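Local coordinates for polycomb protein Pcl (PDB 5OQD) that represses homeotic genes as a Polycomb group component of the Esc/E(z) histone H3 methyltransferase complex, represented here by its second PHD finger and winged-helix domain, at residues B[44-49]-B[70-75]; B[121-126]-B[138-143]; B[95-100]-B[171-176]. All blocks are in the same frame, centred on the assembly; numbering follows the deposited sequence.

In the fold
Contacts 1 and 3 are buried, whereas contact 2 lies at the surface. Contact 1 belongs to the PHD finger and is held by metal bonds, sulfur hydrogen bonds and backbone polar groups. The other two belong to the winged-helix part: contact 3 sets helix 92-104 against strand 170-173 by van der Waals packing of leucines on a ring face and on backbone peptides, with no hydrogen bond between its segments, and contact 2 joins the C-terminal part of helix 114-125 and Arg126 to the start of helix 140-153. Contacts 2 and 3 meet where Ile122 packs on Val95 and Leu96. The two domains touch as well, Phe70 of contact 1 resting on Ile98 of contact 3.

Contact 1: residues B[44-49]-B[70-75]; sequences QCCKCR and FFVFCC. With ZN (zinc ion), chain L.
Cys45, Cys48 and Cys75 converge on one zinc ion, with Cys78 completing the site. Cys45 SG lies 2.5 Å from the zinc, and on the other segment Cys75 SG binds it at 2.2 Å.

Hydrogen bonds tighten this zinc site. Besides the zinc, Cys45 SG takes the backbone N-H of Cys75, nearly straight at 168°, and that of Cys48. Such N-H donors would probably ease the negative charge of the zinc-bound thiolate. One short bond joins the backbones, Cys46 N to Phe73 O at 2.7 Å, with the donor almost in line with the carbonyl (C=O...N 170°). The same oxygen meets the CA-H of Cys45, and a water bridges Gln44 O and Phe73 N.

Apolar packing fills in around these bonds. With CG anti to the backbone N (chi1 171°), the Phe73 ring swings its edge to the Gln44-Cys45 backbone, where CD2 lies 3.7 Å from both Cys45 N and Cys45 CA; Phe52 meets this ring edge-to-face. On the other side of the strand, Cys46 SG touches Cys74 CB at 3.9 Å. Lys47 lays its CD against Cys74 SG at 3.8 Å and carries NZ on to the carbonyls of Pro188 and Glu190.

Cys30, Cys32, His53 and Cys56 hold the second zinc, so the two ligand sets interleave along the chain: the cross-brace of a PHD finger.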
loop_
_atom_site.group_PDB
_atom_site.type_symbol
_atom_site.label_atom_id
_atom_site.label_comp_id
_atom_site.label_asym_id
_atom_site.label_seq_id
_atom_site.Cartn_x
_atom_site.Cartn_y
_atom_site.Cartn_z
ATOM N N GLN B 44 -11.458 3.698 -2.178
ATOM C CA GLN B 44 -12.763 3.667 -1.532
ATOM C C GLN B 44 -12.989 4.941 -0.726
ATOM O O GLN B 44 -12.150 5.318 0.096
ATOM C CB GLN B 44 -12.877 2.441 -0.626
ATOM C CG GLN B 44 -14.246 2.247 0.009
ATOM C CD GLN B 44 -14.273 1.066 0.958
ATOM O OE1 GLN B 44 -13.255 0.712 1.556
ATOM N NE2 GLN B 44 -15.438 0.447 1.101
ATOM N N CYS B 45 -14.114 5.608 -0.967
ATOM C CA CYS B 45 -14.463 6.810 -0.218
ATOM C C CYS B 45 -14.597 6.487 1.267
ATOM O O CYS B 45 -15.130 5.439 1.636
ATOM C CB CYS B 45 -15.759 7.421 -0.750
ATOM S SG CYS B 45 -16.286 8.945 0.084
ATOM N N CYS B 46 -14.037 7.321 2.124
ATOM C CA CYS B 46 -14.228 7.122 3.548
ATOM C C CYS B 46 -15.660 7.335 4.041
ATOM O O CYS B 46 -16.121 6.607 4.896
ATOM C CB CYS B 46 -13.220 7.924 4.375
ATOM S SG CYS B 46 -13.130 9.689 4.047
ATOM N N LYS B 47 -16.330 8.376 3.570
ATOM C CA LYS B 47 -17.726 8.611 3.946
ATOM C C LYS B 47 -18.867 7.728 3.391
ATOM O O LYS B 47 -19.701 7.258 4.148
ATOM C CB LYS B 47 -18.057 10.094 3.822
ATOM C CG LYS B 47 -17.493 10.903 4.974
ATOM C CD LYS B 47 -17.675 12.391 4.775
ATOM C CE LYS B 47 -17.414 13.136 6.066
ATOM N NZ LYS B 47 -17.668 14.590 5.914
ATOM N N CYS B 48 -18.868 7.479 2.087
ATOM C CA CYS B 48 -19.931 6.741 1.407
ATOM C C CYS B 48 -19.556 5.275 1.203
ATOM O O CYS B 48 -20.419 4.439 0.928
ATOM C CB CYS B 48 -20.260 7.391 0.060
ATOM S SG CYS B 48 -18.997 7.183 -1.219
ATOM N N ARG B 49 -18.264 4.985 1.327
ATOM C CA ARG B 49 -17.724 3.627 1.231
ATOM C C ARG B 49 -17.923 2.993 -0.145
ATOM O O ARG B 49 -17.874 1.771 -0.285
ATOM C CB ARG B 49 -18.339 2.730 2.308
ATOM C CG ARG B 49 -18.263 3.314 3.711
ATOM C CD ARG B 49 -18.849 2.368 4.739
ATOM N NE ARG B 49 -18.931 2.986 6.059
ATOM C CZ ARG B 49 -19.484 2.407 7.119
ATOM N NH1 ARG B 49 -20.010 1.194 7.013
ATOM N NH2 ARG B 49 -19.516 3.043 8.282
ATOM N N PHE B 70 -2.465 3.318 -0.327
ATOM C CA PHE B 70 -2.304 4.006 0.933
ATOM C C PHE B 70 -2.696 5.462 0.791
ATOM O O PHE B 70 -1.855 6.349 0.742
ATOM C CB PHE B 70 -0.866 3.885 1.417
ATOM C CG PHE B 70 -0.472 2.490 1.786
ATOM C CD1 PHE B 70 0.018 1.625 0.839
ATOM C CD2 PHE B 70 -0.592 2.049 3.084
ATOM C CE1 PHE B 70 0.378 0.343 1.178
ATOM C CE2 PHE B 70 -0.235 0.768 3.430
ATOM C CZ PHE B 70 0.253 -0.086 2.476
ATOM N N PHE B 71 -4.004 5.679 0.722
ATOM C CA PHE B 71 -4.584 6.998 0.569
ATOM C C PHE B 71 -5.833 7.119 1.421
ATOM O O PHE B 71 -6.474 6.133 1.732
ATOM C CB PHE B 71 -4.984 7.226 -0.883
ATOM C CG PHE B 71 -3.831 7.372 -1.819
ATOM C CD1 PHE B 71 -3.241 8.599 -2.017
ATOM C CD2 PHE B 71 -3.357 6.288 -2.520
ATOM C CE1 PHE B 71 -2.189 8.741 -2.887
ATOM C CE2 PHE B 71 -2.302 6.420 -3.393
ATOM C CZ PHE B 71 -1.716 7.649 -3.577
ATOM N N VAL B 72 -6.183 8.342 1.781
ATOM C CA VAL B 72 -7.477 8.638 2.379
ATOM C C VAL B 72 -8.298 9.418 1.364
ATOM O O VAL B 72 -7.932 10.528 0.980
ATOM C CB VAL B 72 -7.354 9.445 3.682
ATOM C CG1 VAL B 72 -8.731 9.877 4.169
ATOM C CG2 VAL B 72 -6.641 8.633 4.747
ATOM N N PHE B 73 -9.404 8.831 0.920
ATOM C CA PHE B 73 -10.188 9.425 -0.154
ATOM C C PHE B 73 -11.622 9.743 0.255
ATOM O O PHE B 73 -12.277 8.964 0.944
ATOM C CB PHE B 73 -10.192 8.502 -1.375
ATOM C CG PHE B 73 -11.143 8.931 -2.454
ATOM C CD1 PHE B 73 -10.978 10.145 -3.100
ATOM C CD2 PHE B 73 -12.203 8.121 -2.822
ATOM C CE1 PHE B 73 -11.854 10.542 -4.089
ATOM C CE2 PHE B 73 -13.079 8.513 -3.815
ATOM C CZ PHE B 73 -12.905 9.725 -4.450
ATOM N N CYS B 74 -12.094 10.906 -0.180
ATOM C CA CYS B 74 -13.482 11.299 0.002
ATOM C C CYS B 74 -13.987 11.934 -1.289
ATOM O O CYS B 74 -13.413 12.908 -1.774
ATOM C CB CYS B 74 -13.630 12.265 1.177
ATOM S SG CYS B 74 -15.330 12.507 1.739
ATOM N N CYS B 75 -15.055 11.373 -1.848
ATOM C CA CYS B 75 -15.557 11.807 -3.149
ATOM C C CYS B 75 -16.237 13.173 -3.085
ATOM O O CYS B 75 -16.420 13.741 -2.007
ATOM C CB CYS B 75 -16.529 10.770 -3.721
ATOM S SG CYS B 75 -18.108 10.654 -2.842
HETATM ZN ZN ZN L . -18.419 9.356 -1.051
HETATM O O HOH W 1 -10.492 6.232 2.352
#

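Contact 2: residues B[121-126]-B[138-143]; sequences FILEQR and LPETAL
Arg126 sends CG anti to its backbone N (chi1 163°) and then bends at chi2 and chi3, which carries the guanidinium across to Leu138 and Leu143. Leu143 comes from the opposite direction, its own CG also anti to N (chi1 176°), and sets CD2 over one face of the guanidinium. That methyl stands 3.7 Å above the plane, displaced toward the rim, with Arg126 NH2 its nearest neighbour.

The polar grip is on a backbone oxygen. Arg126 NH1 donates to Leu138 O at 3.2 Å, bent to 144° at the hydrogen; it arrives in the carbonyl plane on a lone pair, although the oxygen is tilted out of the guanidinium plane. NH2 adds a weak bond to the same oxygen, and NH1 has a further weak one to Trp135 O. Leu123 CD2 reaches Leu143 CD2 at 4.5 Å, a loose apolar touch. Replaced by an alanine, Arg126 would probably leave Leu138 O without these donors and Leu143 CD2 without the flat group it rests on.

Glu140 OE2 stays 5.2 Å from Arg126 NH2, so its charge could act on the guanidinium only at a distance; the bonds to Leu138 O, with the Leu143 methyl on the guanidinium face, join Arg126 to the start of helix 140-153.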
loop_
_atom_site.group_PDB
_atom_site.type_symbol
_atom_site.label_atom_id
_atom_site.label_comp_id
_atom_site.label_asym_id
_atom_site.label_seq_id
_atom_site.Cartn_x
_atom_site.Cartn_y
_atom_site.Cartn_z
ATOM N N PHE B 121 14.765 -3.366 -6.033
ATOM C CA PHE B 121 13.460 -2.803 -6.318
ATOM C C PHE B 121 13.097 -1.666 -5.378
ATOM O O PHE B 121 12.608 -0.633 -5.807
ATOM C CB PHE B 121 12.412 -3.906 -6.247
ATOM C CG PHE B 121 11.002 -3.410 -6.315
ATOM C CD1 PHE B 121 10.228 -3.645 -7.432
ATOM C CD2 PHE B 121 10.447 -2.723 -5.258
ATOM C CE1 PHE B 121 8.929 -3.198 -7.496
ATOM C CE2 PHE B 121 9.150 -2.270 -5.315
ATOM C CZ PHE B 121 8.389 -2.509 -6.436
ATOM N N ILE B 122 13.364 -1.849 -4.095
ATOM C CA ILE B 122 13.111 -0.813 -3.110
ATOM C C ILE B 122 13.987 0.389 -3.403
ATOM O O ILE B 122 13.567 1.532 -3.273
ATOM C CB ILE B 122 13.387 -1.310 -1.685
ATOM C CG1 ILE B 122 12.405 -2.414 -1.312
ATOM C CG2 ILE B 122 13.281 -0.168 -0.693
ATOM C CD1 ILE B 122 12.534 -2.876 0.116
ATOM N N LEU B 123 15.223 0.115 -3.792
ATOM C CA LEU B 123 16.157 1.170 -4.120
ATOM C C LEU B 123 15.637 1.958 -5.311
ATOM O O LEU B 123 15.748 3.179 -5.352
ATOM C CB LEU B 123 17.538 0.591 -4.401
ATOM C CG LEU B 123 18.262 0.070 -3.161
ATOM C CD1 LEU B 123 19.475 -0.757 -3.540
ATOM C CD2 LEU B 123 18.662 1.211 -2.246
ATOM N N GLU B 124 15.061 1.257 -6.279
ATOM C CA GLU B 124 14.498 1.926 -7.437
ATOM C C GLU B 124 13.356 2.842 -7.041
ATOM O O GLU B 124 13.256 3.962 -7.524
ATOM C CB GLU B 124 13.982 0.902 -8.442
ATOM C CG GLU B 124 15.069 0.099 -9.130
ATOM C CD GLU B 124 14.512 -1.017 -9.988
ATOM O OE1 GLU B 124 13.301 -0.990 -10.282
ATOM O OE2 GLU B 124 15.283 -1.921 -10.368
ATOM N N GLN B 125 12.500 2.367 -6.148
ATOM C CA GLN B 125 11.287 3.093 -5.807
ATOM C C GLN B 125 11.362 3.941 -4.549
ATOM O O GLN B 125 10.372 4.526 -4.143
ATOM C CB GLN B 125 10.103 2.138 -5.712
ATOM C CG GLN B 125 9.737 1.504 -7.040
ATOM C CD GLN B 125 9.358 2.534 -8.079
ATOM O OE1 GLN B 125 8.682 3.513 -7.777
ATOM N NE2 GLN B 125 9.787 2.315 -9.313
ATOM N N ARG B 126 12.532 4.019 -3.945
ATOM C CA ARG B 126 12.646 4.682 -2.664
ATOM C C ARG B 126 12.231 6.135 -2.806
ATOM O O ARG B 126 11.563 6.686 -1.942
ATOM C CB ARG B 126 14.079 4.579 -2.154
ATOM C CG ARG B 126 14.422 5.560 -1.054
ATOM C CD ARG B 126 15.010 4.839 0.140
ATOM N NE ARG B 126 16.355 4.352 -0.127
ATOM C CZ ARG B 126 17.417 4.691 0.589
ATOM N NH1 ARG B 126 17.285 5.520 1.612
ATOM N NH2 ARG B 126 18.606 4.205 0.283
ATOM N N LEU B 138 18.305 7.138 4.400
ATOM C CA LEU B 138 18.994 6.210 5.287
ATOM C C LEU B 138 20.090 5.443 4.552
ATOM O O LEU B 138 19.869 4.954 3.443
ATOM C CB LEU B 138 17.998 5.230 5.912
ATOM C CG LEU B 138 18.449 4.523 7.192
ATOM C CD1 LEU B 138 18.569 5.520 8.336
ATOM C CD2 LEU B 138 17.500 3.394 7.556
ATOM N N PRO B 139 21.280 5.345 5.168
ATOM C CA PRO B 139 22.411 4.571 4.637
ATOM C C PRO B 139 22.025 3.131 4.301
ATOM O O PRO B 139 21.152 2.561 4.955
ATOM C CB PRO B 139 23.426 4.612 5.780
ATOM C CG PRO B 139 23.137 5.893 6.473
ATOM C CD PRO B 139 21.643 6.069 6.398
ATOM N N GLU B 140 22.677 2.555 3.295
ATOM C CA GLU B 140 22.271 1.260 2.757
ATOM C C GLU B 140 22.518 0.094 3.712
ATOM O O GLU B 140 21.709 -0.831 3.780
ATOM C CB GLU B 140 22.981 1.002 1.426
ATOM C CG GLU B 140 22.632 2.008 0.343
ATOM C CD GLU B 140 23.095 1.573 -1.032
ATOM O OE1 GLU B 140 23.670 0.470 -1.143
ATOM O OE2 GLU B 140 22.879 2.332 -2.001
ATOM N N THR B 141 23.630 0.132 4.440
ATOM C CA THR B 141 23.927 -0.914 5.413
ATOM C C THR B 141 22.911 -0.895 6.552
ATOM O O THR B 141 22.430 -1.942 6.985
ATOM C CB THR B 141 25.346 -0.770 5.995
ATOM O OG1 THR B 141 25.556 0.579 6.431
ATOM C CG2 THR B 141 26.393 -1.129 4.948
ATOM N N ALA B 142 22.588 0.303 7.028
ATOM C CA ALA B 142 21.593 0.472 8.080
ATOM C C ALA B 142 20.210 0.103 7.561
ATOM O O ALA B 142 19.350 -0.357 8.313
ATOM C CB ALA B 142 21.605 1.900 8.602
ATOM N N LEU B 143 20.011 0.311 6.265
ATOM C CA LEU B 143 18.754 -0.019 5.607
ATOM C C LEU B 143 18.576 -1.527 5.491
ATOM O O LEU B 143 17.474 -2.044 5.669
ATOM C CB LEU B 143 18.692 0.625 4.220
ATOM C CG LEU B 143 17.472 0.289 3.359
ATOM C CD1 LEU B 143 16.174 0.573 4.104
ATOM C CD2 LEU B 143 17.522 1.062 2.054
#

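Contact 3: residues B[95-100]-B[171-176]; sequences VLHIAL and YALRHS
Leu173 drives into helix 92-104 between Leu100 and His97, and its side chain can be followed outward atom by atom. The bond from CA to CB already points at the helix. With CG anti to the carbonyl carbon (chi1 -68°), the chain continues inward, and CG comes against Leu100 CB at 3.9 Å. Beyond CG the two methyls part, yet both land on the His97 imidazole. CD1 takes the margin, 3.8 Å from His97 NE2 and only slightly farther from its CD2. The other methyl, Leu173 CD2, sits squarely over the ring: it is 3.6 Å from the centroid of the His97 imidazole and 11° off the normal, a CH-pi contact. The two side chains cross at about a right angle.

Leu100 meets the strand beside this. Its CD2 lies 4.0 Å from Tyr171 O, while CD1 lies 4.2 Å from Ala172 C and reaches equally to the backbone N of Leu173, so this leucine packs on peptide groups as well as on a side chain. Phe158 of the adjoining strand touches both Leu100 and Leu173, and Ile118 of helix 114-125 also packs on Leu100.

Helix and strand run nearly perpendicular, at 86°, with their axes 8.7 Å apart, which places the first helix of the winged-helix domain across the middle strand of its small sheet.

No hydrogen bond crosses between the two segments. His97 NE2 donates to Gly177 O, just past residues 171-176. That bond holds the imidazole at its rim and probably limits its turning, so the ring can offer a face to a leucine methyl within an interface of van der Waals contacts.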
loop_
_atom_site.group_PDB
_atom_site.type_symbol
_atom_site.label_atom_id
_atom_site.label_comp_id
_atom_site.label_asym_id
_atom_site.label_seq_id
_atom_site.Cartn_x
_atom_site.Cartn_y
_atom_site.Cartn_z
ATOM N N VAL B 95 6.361 -1.151 2.409
ATOM C CA VAL B 95 7.263 -1.148 1.264
ATOM C C VAL B 95 7.629 -2.573 0.853
ATOM O O VAL B 95 7.629 -2.908 -0.334
ATOM C CB VAL B 95 8.549 -0.360 1.574
ATOM C CG1 VAL B 95 9.562 -0.524 0.450
ATOM C CG2 VAL B 95 8.227 1.105 1.806
ATOM N N LEU B 96 7.930 -3.406 1.844
ATOM C CA LEU B 96 8.306 -4.794 1.597
ATOM C C LEU B 96 7.149 -5.603 1.023
ATOM O O LEU B 96 7.340 -6.411 0.115
ATOM C CB LEU B 96 8.810 -5.445 2.887
ATOM C CG LEU B 96 10.184 -4.989 3.380
ATOM C CD1 LEU B 96 10.463 -5.522 4.776
ATOM C CD2 LEU B 96 11.267 -5.428 2.408
ATOM N N HIS B 97 5.950 -5.388 1.558
ATOM C CA HIS B 97 4.769 -6.092 1.072
ATOM C C HIS B 97 4.451 -5.660 -0.356
ATOM O O HIS B 97 4.103 -6.489 -1.194
ATOM C CB HIS B 97 3.566 -5.844 1.989
ATOM C CG HIS B 97 2.456 -6.831 1.806
ATOM N ND1 HIS B 97 1.768 -7.382 2.866
ATOM C CD2 HIS B 97 1.914 -7.368 0.687
ATOM C CE1 HIS B 97 0.853 -8.219 2.408
ATOM N NE2 HIS B 97 0.922 -8.228 1.089
ATOM N N ILE B 98 4.575 -4.364 -0.624
ATOM C CA ILE B 98 4.392 -3.832 -1.973
ATOM C C ILE B 98 5.414 -4.439 -2.930
ATOM O O ILE B 98 5.079 -4.825 -4.051
ATOM C CB ILE B 98 4.513 -2.293 -1.994
ATOM C CG1 ILE B 98 3.253 -1.649 -1.411
ATOM C CG2 ILE B 98 4.744 -1.784 -3.411
ATOM C CD1 ILE B 98 3.339 -0.141 -1.297
ATOM N N ALA B 99 6.658 -4.531 -2.471
ATOM C CA ALA B 99 7.737 -5.090 -3.277
ATOM C C ALA B 99 7.466 -6.545 -3.645
ATOM O O ALA B 99 7.545 -6.923 -4.812
ATOM C CB ALA B 99 9.064 -4.969 -2.540
ATOM N N LEU B 100 7.138 -7.354 -2.643
ATOM C CA LEU B 100 6.903 -8.779 -2.851
ATOM C C LEU B 100 5.627 -9.047 -3.647
ATOM O O LEU B 100 5.521 -10.062 -4.336
ATOM C CB LEU B 100 6.840 -9.505 -1.506
ATOM C CG LEU B 100 8.152 -9.560 -0.718
ATOM C CD1 LEU B 100 7.935 -10.176 0.653
ATOM C CD2 LEU B 100 9.204 -10.338 -1.492
ATOM N N TYR B 171 12.855 -14.443 0.723
ATOM C CA TYR B 171 11.602 -14.065 1.350
ATOM C C TYR B 171 10.425 -14.157 0.398
ATOM O O TYR B 171 10.572 -14.034 -0.804
ATOM C CB TYR B 171 11.701 -12.663 1.937
ATOM C CG TYR B 171 12.721 -12.560 3.035
ATOM C CD1 TYR B 171 12.409 -12.923 4.328
ATOM C CD2 TYR B 171 14.003 -12.117 2.774
ATOM C CE1 TYR B 171 13.342 -12.840 5.333
ATOM C CE2 TYR B 171 14.941 -12.030 3.773
ATOM C CZ TYR B 171 14.602 -12.393 5.050
ATOM O OH TYR B 171 15.534 -12.307 6.045
ATOM N N ALA B 172 9.251 -14.382 0.961
ATOM C CA ALA B 172 8.023 -14.472 0.190
ATOM C C ALA B 172 6.826 -14.200 1.087
ATOM O O ALA B 172 6.891 -14.400 2.299
ATOM C CB ALA B 172 7.900 -15.840 -0.462
ATOM N N LEU B 173 5.736 -13.731 0.489
ATOM C CA LEU B 173 4.491 -13.556 1.221
ATOM C C LEU B 173 3.967 -14.919 1.647
ATOM O O LEU B 173 3.945 -15.857 0.848
ATOM C CB LEU B 173 3.453 -12.826 0.367
ATOM C CG LEU B 173 3.731 -11.361 0.025
ATOM C CD1 LEU B 173 2.719 -10.854 -0.992
ATOM C CD2 LEU B 173 3.698 -10.508 1.278
ATOM N N ARG B 174 3.559 -15.037 2.906
ATOM C CA ARG B 174 3.053 -16.307 3.409
ATOM C C ARG B 174 1.703 -16.622 2.782
ATOM O O ARG B 174 1.300 -17.781 2.690
ATOM C CB ARG B 174 2.949 -16.286 4.935
ATOM C CG ARG B 174 2.765 -17.661 5.553
ATOM C CD ARG B 174 2.830 -17.611 7.067
ATOM N NE ARG B 174 4.111 -17.107 7.554
ATOM C CZ ARG B 174 5.199 -17.853 7.712
ATOM N NH1 ARG B 174 5.169 -19.145 7.416
ATOM N NH2 ARG B 174 6.319 -17.308 8.164
ATOM N N HIS B 175 1.015 -15.576 2.341
ATOM C CA HIS B 175 -0.290 -15.725 1.717
ATOM C C HIS B 175 -0.410 -14.812 0.500
ATOM O O HIS B 175 0.434 -13.947 0.276
ATOM C CB HIS B 175 -1.394 -15.440 2.735
ATOM C CG HIS B 175 -1.305 -16.290 3.964
ATOM N ND1 HIS B 175 -1.876 -17.542 4.047
ATOM C CD2 HIS B 175 -0.692 -16.077 5.153
ATOM C CE1 HIS B 175 -1.630 -18.058 5.238
ATOM N NE2 HIS B 175 -0.913 -17.190 5.928
ATOM N N SER B 176 -1.466 -15.012 -0.281
ATOM C CA SER B 176 -1.594 -14.378 -1.591
ATOM C C SER B 176 -1.969 -12.897 -1.546
ATOM O O SER B 176 -1.754 -12.171 -2.517
ATOM C CB SER B 176 -2.633 -15.129 -2.425
ATOM O OG SER B 176 -3.897 -15.124 -1.784
#